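Local coordinates for protein sarcosine oxidase (Pyrococcus horikoshii, PDB 1Y56) that probably serves as the FAD-containing beta subunit of an L-proline dehydrogenase, oxidising its amino-acid substrate and passing the electrons on through bound flavins, at residues 110-115 against 138-143; 218-223 against 309-314; 316-321 against 328-333. All blocks are in the same frame, centred on the assembly; numbering follows the deposited sequence.

Contact 1. Residues 110-115 against 138-143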
loop_
_atom_site.group_PDB
_atom_site.type_symbol
_atom_site.label_atom_id
_atom_site.label_comp_id
_atom_site.label_asym_id
_atom_site.label_seq_id
_atom_site.Cartn_x
_atom_site.Cartn_y
_atom_site.Cartn_z
ATOM N N PHE B 110 -20.024 -49.024 -50.180
ATOM C CA PHE B 110 -21.077 -48.369 -49.438
ATOM C C PHE B 110 -21.512 -47.030 -50.024
ATOM O O PHE B 110 -22.107 -46.202 -49.338
ATOM C CB PHE B 110 -20.693 -48.303 -47.964
ATOM C CG PHE B 110 -20.449 -49.656 -47.384
ATOM C CD1 PHE B 110 -21.522 -50.474 -47.019
ATOM C CD2 PHE B 110 -19.150 -50.153 -47.262
ATOM C CE1 PHE B 110 -21.315 -51.763 -46.513
ATOM C CE2 PHE B 110 -18.918 -51.442 -46.752
ATOM C CZ PHE B 110 -20.008 -52.252 -46.380
ATOM N N GLY B 111 -21.240 -46.838 -51.309
ATOM C CA GLY B 111 -21.814 -45.727 -52.050
ATOM C C GLY B 111 -21.078 -44.408 -51.928
ATOM O O GLY B 111 -21.655 -43.338 -52.148
ATOM N N VAL B 112 -19.803 -44.471 -51.573
ATOM C CA VAL B 112 -18.969 -43.288 -51.591
ATOM C C VAL B 112 -18.006 -43.444 -52.766
ATOM O O VAL B 112 -17.019 -44.185 -52.670
ATOM C CB VAL B 112 -18.245 -43.079 -50.248
ATOM C CG1 VAL B 112 -17.149 -42.013 -50.369
ATOM C CG2 VAL B 112 -19.256 -42.707 -49.168
ATOM N N PRO B 113 -18.299 -42.747 -53.885
ATOM C CA PRO B 113 -17.604 -42.981 -55.143
ATOM C C PRO B 113 -16.243 -42.289 -55.208
ATOM O O PRO B 113 -16.038 -41.413 -56.042
ATOM C CB PRO B 113 -18.572 -42.404 -56.182
ATOM C CG PRO B 113 -19.265 -41.312 -55.482
ATOM C CD PRO B 113 -19.300 -41.666 -54.009
ATOM N N THR B 114 -15.319 -42.691 -54.340
ATOM C CA THR B 114 -13.954 -42.167 -54.360
ATOM C C THR B 114 -13.164 -42.794 -55.517
ATOM O O THR B 114 -13.345 -43.971 -55.820
ATOM C CB THR B 114 -13.242 -42.444 -53.014
ATOM O OG1 THR B 114 -14.116 -42.104 -51.928
ATOM C CG2 THR B 114 -11.945 -41.655 -52.899
ATOM N N LYS B 115 -12.302 -42.010 -56.160
ATOM C CA LYS B 115 -11.396 -42.531 -57.189
ATOM C C LYS B 115 -9.951 -42.433 -56.729
ATOM O O LYS B 115 -9.568 -41.457 -56.080
ATOM C CB LYS B 115 -11.503 -41.747 -58.508
ATOM C CG LYS B 115 -12.902 -41.327 -58.932
ATOM C CD LYS B 115 -12.886 -40.649 -60.289
ATOM C CE LYS B 115 -12.323 -39.246 -60.224
ATOM N NZ LYS B 115 -12.374 -38.559 -61.538
ATOM N N SER B 138 -5.855 -39.858 -53.614
ATOM C CA SER B 138 -7.210 -40.304 -53.386
ATOM C C SER B 138 -8.116 -39.085 -53.490
ATOM O O SER B 138 -7.912 -38.080 -52.791
ATOM C CB SER B 138 -7.335 -40.940 -52.017
ATOM O OG SER B 138 -8.618 -41.480 -51.860
ATOM N N TRP B 139 -9.110 -39.176 -54.368
ATOM C CA TRP B 139 -9.972 -38.049 -54.676
ATOM C C TRP B 139 -11.435 -38.422 -54.556
ATOM O O TRP B 139 -11.858 -39.421 -55.116
ATOM C CB TRP B 139 -9.667 -37.561 -56.094
ATOM C CG TRP B 139 -10.663 -36.589 -56.648
ATOM C CD1 TRP B 139 -11.509 -36.802 -57.688
ATOM C CD2 TRP B 139 -10.914 -35.254 -56.194
ATOM N NE1 TRP B 139 -12.276 -35.686 -57.919
ATOM C CE2 TRP B 139 -11.932 -34.720 -57.015
ATOM C CE3 TRP B 139 -10.380 -34.458 -55.176
ATOM C CZ2 TRP B 139 -12.430 -33.419 -56.848
ATOM C CZ3 TRP B 139 -10.881 -33.159 -55.010
ATOM C CH2 TRP B 139 -11.892 -32.658 -55.842
ATOM N N ASN B 140 -12.202 -37.630 -53.820
ATOM C CA ASN B 140 -13.661 -37.735 -53.862
ATOM C C ASN B 140 -14.286 -36.354 -54.024
ATOM O O ASN B 140 -14.093 -35.477 -53.170
ATOM C CB ASN B 140 -14.229 -38.442 -52.628
ATOM C CG ASN B 140 -15.744 -38.627 -52.702
ATOM O OD1 ASN B 140 -16.236 -39.704 -53.013
ATOM N ND2 ASN B 140 -16.480 -37.576 -52.423
ATOM N N PRO B 141 -15.048 -36.156 -55.113
ATOM C CA PRO B 141 -15.583 -34.823 -55.397
ATOM C C PRO B 141 -16.799 -34.419 -54.546
ATOM O O PRO B 141 -17.183 -33.257 -54.571
ATOM C CB PRO B 141 -15.942 -34.894 -56.886
ATOM C CG PRO B 141 -16.217 -36.345 -57.147
ATOM C CD PRO B 141 -15.452 -37.153 -56.125
ATOM N N THR B 142 -17.389 -35.342 -53.793
ATOM C CA THR B 142 -18.537 -34.988 -52.948
ATOM C C THR B 142 -18.207 -34.681 -51.480
ATOM O O THR B 142 -19.112 -34.424 -50.688
ATOM C CB THR B 142 -19.663 -36.027 -53.018
ATOM O OG1 THR B 142 -19.131 -37.326 -52.752
ATOM C CG2 THR B 142 -20.298 -36.024 -54.382
ATOM N N ASP B 143 -16.925 -34.706 -51.113
ATOM C CA ASP B 143 -16.483 -34.151 -49.828
ATOM C C ASP B 143 -16.409 -32.630 -49.972
ATOM O O ASP B 143 -16.294 -32.101 -51.083
ATOM C CB ASP B 143 -15.113 -34.702 -49.416
ATOM C CG ASP B 143 -15.117 -36.217 -49.190
ATOM O OD1 ASP B 143 -14.062 -36.845 -49.438
ATOM O OD2 ASP B 143 -16.149 -36.791 -48.770
#

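Contact 2. Residues 218-223 against 309-314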
loop_
_atom_site.group_PDB
_atom_site.type_symbol
_atom_site.label_atom_id
_atom_site.label_comp_id
_atom_site.label_asym_id
_atom_site.label_seq_id
_atom_site.Cartn_x
_atom_site.Cartn_y
_atom_site.Cartn_z
ATOM N N ILE B 218 -15.096 -44.719 -19.827
ATOM C CA ILE B 218 -15.264 -44.112 -21.149
ATOM C C ILE B 218 -14.162 -43.082 -21.340
ATOM O O ILE B 218 -14.387 -41.881 -21.139
ATOM C CB ILE B 218 -16.636 -43.446 -21.327
ATOM C CG1 ILE B 218 -17.760 -44.418 -20.964
ATOM C CG2 ILE B 218 -16.793 -42.969 -22.756
ATOM C CD1 ILE B 218 -19.098 -43.758 -20.696
ATOM N N PRO B 219 -12.963 -43.550 -21.733
ATOM C CA PRO B 219 -11.787 -42.699 -21.716
ATOM C C PRO B 219 -11.837 -41.664 -22.831
ATOM O O PRO B 219 -11.753 -42.006 -24.006
ATOM C CB PRO B 219 -10.639 -43.690 -21.916
ATOM C CG PRO B 219 -11.235 -44.832 -22.646
ATOM C CD PRO B 219 -12.672 -44.899 -22.256
ATOM N N ILE B 220 -12.012 -40.408 -22.458
ATOM C CA ILE B 220 -12.012 -39.323 -23.427
ATOM C C ILE B 220 -11.098 -38.231 -22.898
ATOM O O ILE B 220 -11.406 -37.612 -21.885
ATOM C CB ILE B 220 -13.437 -38.761 -23.662
ATOM C CG1 ILE B 220 -14.384 -39.858 -24.140
ATOM C CG2 ILE B 220 -13.408 -37.621 -24.672
ATOM C CD1 ILE B 220 -15.845 -39.428 -24.196
ATOM N N GLU B 221 -9.975 -38.003 -23.570
ATOM C CA GLU B 221 -9.001 -37.029 -23.095
ATOM C C GLU B 221 -8.899 -35.818 -24.015
ATOM O O GLU B 221 -8.846 -35.984 -25.237
ATOM C CB GLU B 221 -7.605 -37.658 -22.974
ATOM C CG GLU B 221 -7.429 -38.823 -21.996
ATOM C CD GLU B 221 -7.985 -38.545 -20.608
ATOM O OE1 GLU B 221 -8.428 -39.525 -19.965
ATOM O OE2 GLU B 221 -7.998 -37.367 -20.165
ATOM N N PRO B 222 -8.828 -34.593 -23.440
ATOM C CA PRO B 222 -8.595 -33.417 -24.283
ATOM C C PRO B 222 -7.132 -33.325 -24.708
ATOM O O PRO B 222 -6.231 -33.407 -23.864
ATOM C CB PRO B 222 -8.963 -32.250 -23.366
ATOM C CG PRO B 222 -8.688 -32.743 -22.005
ATOM C CD PRO B 222 -8.954 -34.230 -22.014
ATOM N N TYR B 223 -6.905 -33.183 -26.010
ATOM C CA TYR B 223 -5.560 -32.977 -26.547
ATOM C C TYR B 223 -5.467 -31.685 -27.297
ATOM O O TYR B 223 -6.412 -31.265 -27.962
ATOM C CB TYR B 223 -5.162 -34.095 -27.499
ATOM C CG TYR B 223 -4.755 -35.357 -26.802
ATOM C CD1 TYR B 223 -3.405 -35.663 -26.602
ATOM C CD2 TYR B 223 -5.723 -36.250 -26.330
ATOM C CE1 TYR B 223 -3.029 -36.833 -25.955
ATOM C CE2 TYR B 223 -5.362 -37.415 -25.685
ATOM C CZ TYR B 223 -4.018 -37.703 -25.499
ATOM O OH TYR B 223 -3.678 -38.864 -24.853
ATOM N N ALA B 309 -11.121 -34.239 -28.633
ATOM C CA ALA B 309 -11.541 -35.110 -27.540
ATOM C C ALA B 309 -11.299 -36.548 -27.978
ATOM O O ALA B 309 -12.156 -37.158 -28.631
ATOM C CB ALA B 309 -12.993 -34.886 -27.182
ATOM N N LYS B 310 -10.119 -37.072 -27.628
ATOM C CA LYS B 310 -9.650 -38.371 -28.116
ATOM C C LYS B 310 -10.127 -39.581 -27.306
ATOM O O LYS B 310 -10.137 -39.542 -26.075
ATOM C CB LYS B 310 -8.123 -38.377 -28.194
ATOM C CG LYS B 310 -7.558 -37.806 -29.494
ATOM C CD LYS B 310 -6.083 -38.174 -29.706
ATOM C CE LYS B 310 -5.885 -39.671 -29.988
ATOM N NZ LYS B 310 -4.438 -40.033 -30.136
ATOM N N THR B 311 -10.519 -40.642 -28.010
ATOM C CA THR B 311 -10.655 -41.972 -27.419
ATOM C C THR B 311 -9.526 -42.870 -27.925
ATOM O O THR B 311 -8.866 -42.535 -28.916
ATOM C CB THR B 311 -11.988 -42.634 -27.779
ATOM O OG1 THR B 311 -12.086 -42.767 -29.202
ATOM C CG2 THR B 311 -13.162 -41.831 -27.237
ATOM N N PRO B 312 -9.299 -44.018 -27.259
ATOM C CA PRO B 312 -8.227 -44.936 -27.642
ATOM C C PRO B 312 -8.304 -45.454 -29.076
ATOM O O PRO B 312 -7.278 -45.848 -29.634
ATOM C CB PRO B 312 -8.393 -46.094 -26.665
ATOM C CG PRO B 312 -9.068 -45.501 -25.508
ATOM C CD PRO B 312 -10.018 -44.508 -26.074
ATOM N N ASP B 313 -9.497 -45.462 -29.664
ATOM C CA ASP B 313 -9.641 -45.902 -31.048
ATOM C C ASP B 313 -10.131 -44.787 -31.969
ATOM O O ASP B 313 -10.678 -45.059 -33.032
ATOM C CB ASP B 313 -10.531 -47.146 -31.153
ATOM C CG ASP B 313 -11.963 -46.894 -30.701
ATOM O OD1 ASP B 313 -12.720 -47.886 -30.555
ATOM O OD2 ASP B 313 -12.343 -45.722 -30.488
ATOM N N SER B 314 -9.947 -43.534 -31.564
ATOM C CA SER B 314 -10.347 -42.392 -32.395
ATOM C C SER B 314 -11.788 -42.408 -32.916
ATOM O O SER B 314 -12.075 -41.780 -33.929
ATOM C CB SER B 314 -9.383 -42.214 -33.569
ATOM O OG SER B 314 -8.149 -41.690 -33.112
#

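Contact 3. Residues 316-321 against 328-333. With FAD (flavin-adenine dinucleotide), chain I.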
loop_
_atom_site.group_PDB
_atom_site.type_symbol
_atom_site.label_atom_id
_atom_site.label_comp_id
_atom_site.label_asym_id
_atom_site.label_seq_id
_atom_site.Cartn_x
_atom_site.Cartn_y
_atom_site.Cartn_z
ATOM N N PRO B 316 -16.005 -41.885 -31.590
ATOM C CA PRO B 316 -16.784 -41.387 -30.466
ATOM C C PRO B 316 -17.457 -42.475 -29.643
ATOM O O PRO B 316 -17.462 -43.638 -30.034
ATOM C CB PRO B 316 -17.838 -40.523 -31.145
ATOM C CG PRO B 316 -17.932 -41.058 -32.524
ATOM C CD PRO B 316 -16.577 -41.463 -32.881
ATOM N N ALA B 317 -17.987 -42.074 -28.493
ATOM C CA ALA B 317 -18.892 -42.893 -27.701
ATOM C C ALA B 317 -20.275 -42.292 -27.838
ATOM O O ALA B 317 -20.549 -41.197 -27.327
ATOM C CB ALA B 317 -18.478 -42.915 -26.258
ATOM N N ILE B 318 -21.130 -43.003 -28.566
ATOM C CA ILE B 318 -22.475 -42.558 -28.848
ATOM C C ILE B 318 -23.380 -43.709 -28.497
ATOM O O ILE B 318 -23.349 -44.753 -29.145
ATOM C CB ILE B 318 -22.636 -42.165 -30.326
ATOM C CG1 ILE B 318 -21.622 -41.064 -30.690
ATOM C CG2 ILE B 318 -24.071 -41.730 -30.611
ATOM C CD1 ILE B 318 -21.440 -40.836 -32.180
ATOM N N GLY B 319 -24.160 -43.529 -27.442
ATOM C CA GLY B 319 -25.110 -44.552 -27.023
ATOM C C GLY B 319 -25.865 -44.256 -25.739
ATOM O O GLY B 319 -25.640 -43.229 -25.087
ATOM N N ARG B 320 -26.786 -45.157 -25.399
ATOM C CA ARG B 320 -27.488 -45.117 -24.119
ATOM C C ARG B 320 -26.611 -45.741 -23.042
ATOM O O ARG B 320 -26.027 -46.812 -23.244
ATOM C CB ARG B 320 -28.821 -45.872 -24.206
ATOM C CG ARG B 320 -29.500 -46.112 -22.862
ATOM C CD ARG B 320 -30.286 -44.894 -22.335
ATOM N NE ARG B 320 -30.546 -44.989 -20.896
ATOM C CZ ARG B 320 -31.437 -45.809 -20.336
ATOM N NH1 ARG B 320 -31.594 -45.838 -19.018
ATOM N NH2 ARG B 320 -32.171 -46.615 -21.086
ATOM N N ILE B 321 -26.505 -45.061 -21.909
ATOM C CA ILE B 321 -25.925 -45.662 -20.730
ATOM C C ILE B 321 -27.089 -46.205 -19.922
ATOM O O ILE B 321 -28.000 -45.465 -19.527
ATOM C CB ILE B 321 -25.104 -44.654 -19.926
ATOM C CG1 ILE B 321 -23.988 -44.060 -20.803
ATOM C CG2 ILE B 321 -24.582 -45.293 -18.629
ATOM C CD1 ILE B 321 -22.976 -45.063 -21.339
ATOM N N TYR B 328 -27.548 -40.493 -21.999
ATOM C CA TYR B 328 -26.934 -40.796 -23.284
ATOM C C TYR B 328 -25.624 -40.061 -23.428
ATOM O O TYR B 328 -25.389 -39.043 -22.779
ATOM C CB TYR B 328 -27.848 -40.411 -24.443
ATOM C CG TYR B 328 -29.174 -41.126 -24.467
ATOM C CD1 TYR B 328 -30.209 -40.734 -23.628
ATOM C CD2 TYR B 328 -29.395 -42.177 -25.344
ATOM C CE1 TYR B 328 -31.426 -41.383 -23.652
ATOM C CE2 TYR B 328 -30.610 -42.832 -25.390
ATOM C CZ TYR B 328 -31.632 -42.432 -24.541
ATOM O OH TYR B 328 -32.858 -43.074 -24.575
ATOM N N ILE B 329 -24.770 -40.580 -24.291
ATOM C CA ILE B 329 -23.515 -39.929 -24.548
ATOM C C ILE B 329 -23.310 -39.824 -26.060
ATOM O O ILE B 329 -23.613 -40.761 -26.806
ATOM C CB ILE B 329 -22.333 -40.644 -23.807
ATOM C CG1 ILE B 329 -21.073 -39.760 -23.798
ATOM C CG2 ILE B 329 -22.076 -42.031 -24.390
ATOM C CD1 ILE B 329 -20.002 -40.182 -22.806
ATOM N N ALA B 330 -22.842 -38.653 -26.490
ATOM C CA ALA B 330 -22.364 -38.418 -27.847
ATOM C C ALA B 330 -21.125 -37.535 -27.759
ATOM O O ALA B 330 -21.217 -36.311 -27.902
ATOM C CB ALA B 330 -23.430 -37.744 -28.672
ATOM N N ALA B 331 -19.969 -38.156 -27.513
ATOM C CA ALA B 331 -18.740 -37.415 -27.215
ATOM C C ALA B 331 -17.466 -38.183 -27.574
ATOM O O ALA B 331 -17.453 -39.411 -27.582
ATOM C CB ALA B 331 -18.720 -37.026 -25.743
ATOM N N GLY B 332 -16.397 -37.449 -27.863
ATOM C CA GLY B 332 -15.103 -38.054 -28.161
ATOM C C GLY B 332 -14.883 -38.213 -29.652
ATOM O O GLY B 332 -14.480 -39.271 -30.118
ATOM N N PHE B 333 -15.127 -37.153 -30.409
ATOM C CA PHE B 333 -15.108 -37.267 -31.858
ATOM C C PHE B 333 -13.709 -37.234 -32.469
ATOM O O PHE B 333 -13.534 -37.381 -33.683
ATOM C CB PHE B 333 -16.053 -36.250 -32.477
ATOM C CG PHE B 333 -17.502 -36.492 -32.128
ATOM C CD1 PHE B 333 -18.255 -37.431 -32.828
ATOM C CD2 PHE B 333 -18.108 -35.798 -31.084
ATOM C CE1 PHE B 333 -19.606 -37.669 -32.497
ATOM C CE2 PHE B 333 -19.456 -36.029 -30.748
ATOM C CZ PHE B 333 -20.205 -36.963 -31.458
HETATM P PA FAD I . -17.771 -28.684 -28.541
HETATM O O1A FAD I . -16.578 -28.487 -27.655
HETATM O O2A FAD I . -17.887 -27.841 -29.784
HETATM O O5B FAD I . -19.095 -28.558 -27.643
HETATM C C5B FAD I . -19.100 -28.947 -26.280
HETATM C C4B FAD I . -19.729 -27.805 -25.507
HETATM O O4B FAD I . -20.088 -28.261 -24.207
HETATM C C3B FAD I . -18.784 -26.620 -25.315
HETATM O O3B FAD I . -19.297 -25.473 -26.013
HETATM C C2B FAD I . -18.743 -26.404 -23.812
HETATM O O2B FAD I . -18.929 -25.056 -23.412
HETATM C C1B FAD I . -19.941 -27.168 -23.316
HETATM N N9A FAD I . -19.775 -27.595 -21.910
HETATM C C8A FAD I . -18.707 -28.188 -21.343
HETATM N N7A FAD I . -18.976 -28.379 -20.030
HETATM C C5A FAD I . -20.213 -27.902 -19.789
HETATM C C6A FAD I . -21.022 -27.832 -18.659
HETATM N N6A FAD I . -20.586 -28.317 -17.469
HETATM N N1A FAD I . -22.246 -27.280 -18.758
HETATM C C2A FAD I . -22.704 -26.794 -19.932
HETATM N N3A FAD I . -21.950 -26.848 -21.041
HETATM C C4A FAD I . -20.710 -27.405 -20.984
HETATM N N1 FAD I . -13.877 -31.686 -37.054
HETATM C C2 FAD I . -14.264 -31.916 -38.323
HETATM O O2 FAD I . -15.240 -32.661 -38.522
HETATM N N3 FAD I . -13.633 -31.371 -39.381
HETATM C C4 FAD I . -12.575 -30.551 -39.240
HETATM O O4 FAD I . -12.007 -30.046 -40.238
HETATM C C4X FAD I . -12.104 -30.272 -37.963
HETATM N N5 FAD I . -11.040 -29.460 -37.734
HETATM C C5X FAD I . -10.623 -29.207 -36.466
HETATM C C6 FAD I . -9.524 -28.362 -36.273
HETATM C C7 FAD I . -9.071 -28.073 -34.981
HETATM C C7M FAD I . -7.881 -27.160 -34.790
HETATM C C8 FAD I . -9.729 -28.644 -33.881
HETATM C C8M FAD I . -9.294 -28.377 -32.494
HETATM C C9 FAD I . -10.823 -29.487 -34.071
HETATM C C9A FAD I . -11.285 -29.774 -35.355
HETATM N N10 FAD I . -12.348 -30.593 -35.509
HETATM C C10 FAD I . -12.818 -30.891 -36.811
HETATM C "C1'" FAD I . -12.991 -31.185 -34.341
HETATM C "C2'" FAD I . -14.335 -30.553 -34.091
HETATM O "O2'" FAD I . -14.103 -29.215 -33.670
HETATM C "C3'" FAD I . -15.009 -31.304 -32.966
HETATM O "O3'" FAD I . -15.076 -32.697 -33.297
HETATM C "C4'" FAD I . -16.407 -30.756 -32.750
HETATM O "O4'" FAD I . -16.377 -29.348 -32.456
HETATM C "C5'" FAD I . -17.095 -31.484 -31.610
HETATM O "O5'" FAD I . -18.281 -30.744 -31.356
HETATM P P FAD I . -18.969 -30.879 -29.933
HETATM O O1P FAD I . -19.001 -32.347 -29.594
HETATM O O2P FAD I . -20.226 -30.058 -29.985
HETATM O O3P FAD I . -17.839 -30.223 -28.989
#

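Contact 1. Residues 110-115 against 138-143
K115 and W139 lie side by side, pointing the same way, with CE of K115 at the edge of the indole, 3.6 Å from CD1 of W139 and nearly in its plane. Lysine suits this exposed position, since CE can pack against the indole edge while the ammonium reaches water. The backbones beneath form an antiparallel hydrogen-bonded pair, K115 N to W139 O at 2.8 Å and W139 N to K115 O at 2.9 Å. T114 presents its methyl to the other strand. With CG2 anti to the backbone N and OG1 beside it (chi1 -46°), the methyl lies 3.5 Å from OG of S138, a hydroxyl hydrogen-bonded to Q54, while OG1 is hydrogen-bonded to OE1 of Q107 in helix 94-109. The side chains of T114 and N140 cross at about a right angle, N140 CB being 3.7 Å from T114 OG1. With an alanine at T114, Q107 would probably lose its hydroxyl partner and a gap would open beside S138. G111, at positive phi, closes helix 94-109 in a Schellman motif, and the chain then enters strand 115-117, outermost within this chain in an eight-stranded mixed sheet.

Contact 2. Residues 218-223 against 309-314
K310 and Y223 meet near the ends of two antiparallel strands, 221-230 and 299-310, the latter outermost, within this chain, in the eight-stranded mixed sheet. K310 has the most surface buried here. Its side chain crosses the tyrosine obliquely, with CB 3.7 Å from CD2 of Y223 and CD above one face, offset toward the rim, in a CH-pi contact 4.3 Å from the ring centroid. The chain bends at chi3 (69°), which turns NZ back over the ring, though at a distance that allows only a weak cation-pi attraction; a long, weak ion pair with E267 is a second partner for the charge. Lysine suits the place because its methylenes can pack on an aromatic ring while its ammonium stays near the surface.

Through its backbone K310 also pairs with E221: E221 N to K310 O and K310 N to E221 O are both 2.9 Å. I220 lies just before this pair and splits its branches between two neighbours. CG2, anti to the backbone N, rests 3.7 Å from CB of A309, while CG1 runs alongside the T311 side chain, which points the same way, 3.9 Å from its CG2. Small A309 and a branched threonine thus fit against one isoleucine, and the hydroxyl of T311 turns to N315 O. P219 extends the contact past the last bridge, where two rigid rings with no amide hydrogen to offer meet by carbon alone: the prolines cross at about a right angle, with CG of P219 3.7 Å from CG of P312.

Contact 3. Residues 316-321 against 328-333
I329 gives up the most surface here, setting its CG2 4.1 Å from CB of A317 on one face of an antiparallel pair of strands. The branched chain is broad enough to reach I321 as well, and P366 continues this apolar side. On the other face R320 lies obliquely across Y328: its CD sits over the ring, offset toward the rim, 3.8 Å from the ring centroid in a CH-pi contact. CG of R320 is anti to the backbone N (chi1 169°), and the bend at chi2 (81°) folds the chain over the tyrosine; the guanidinium lies further off, its plane 43° from that of the ring, and NH1 bonds to L324 O in the intervening turn. Farther along this second face, CB of P316 approaches CD1 of F333 at 3.5 Å and CD1 of I318 approaches CE1 of the same ring at 3.7 Å, both side chains crossing it at about a right angle.

Four backbone bonds hold these groups in register. A317 and A331 exchange two (A317 N to A331 O, 2.9 Å), and G319 and I329 exchange the other two. G319 runs almost fully extended, where the chain turns a corner, and at the backbone angles of G332 a beta carbon would be jammed against the carbonyl O of A331, which calls for glycine.

Outside this shell, V348 and V344 of helix 337-354 cover I318 and F333, and strand 196-199 runs parallel to 327-331. F333 belongs to the FAD pocket, its CB 3.8 Å from FAD O3', and V16 of helix 15-26 also touches it. A last parallel strand that leads past the cofactor into a helix is consistent with the Rossmann-type FAD-binding domain of this oxidoreductase family.

How the contacts relate
Contacts 2 and 3 are neighbours, with centres about 11 Å apart, and they touch directly: I220 CD1 lies 3.7 Å from A331 O, and A309 CB packs 3.9 Å from G332 CA. Here the end of the eight-stranded sheet meets what is probably the sheet of the FAD-binding domain. Contact 3 reaches the cofactor through F333, whereas the side chain of A309 in contact 2 stays about 7 Å from it. Contact 1 stands apart, its centre about 28 Å from that of contact 2 and 27 Å from that of contact 3. Contacts 1 and 2 nevertheless share one sheet, including its outermost strands within this chain, 115-117 and 299-310 respectively.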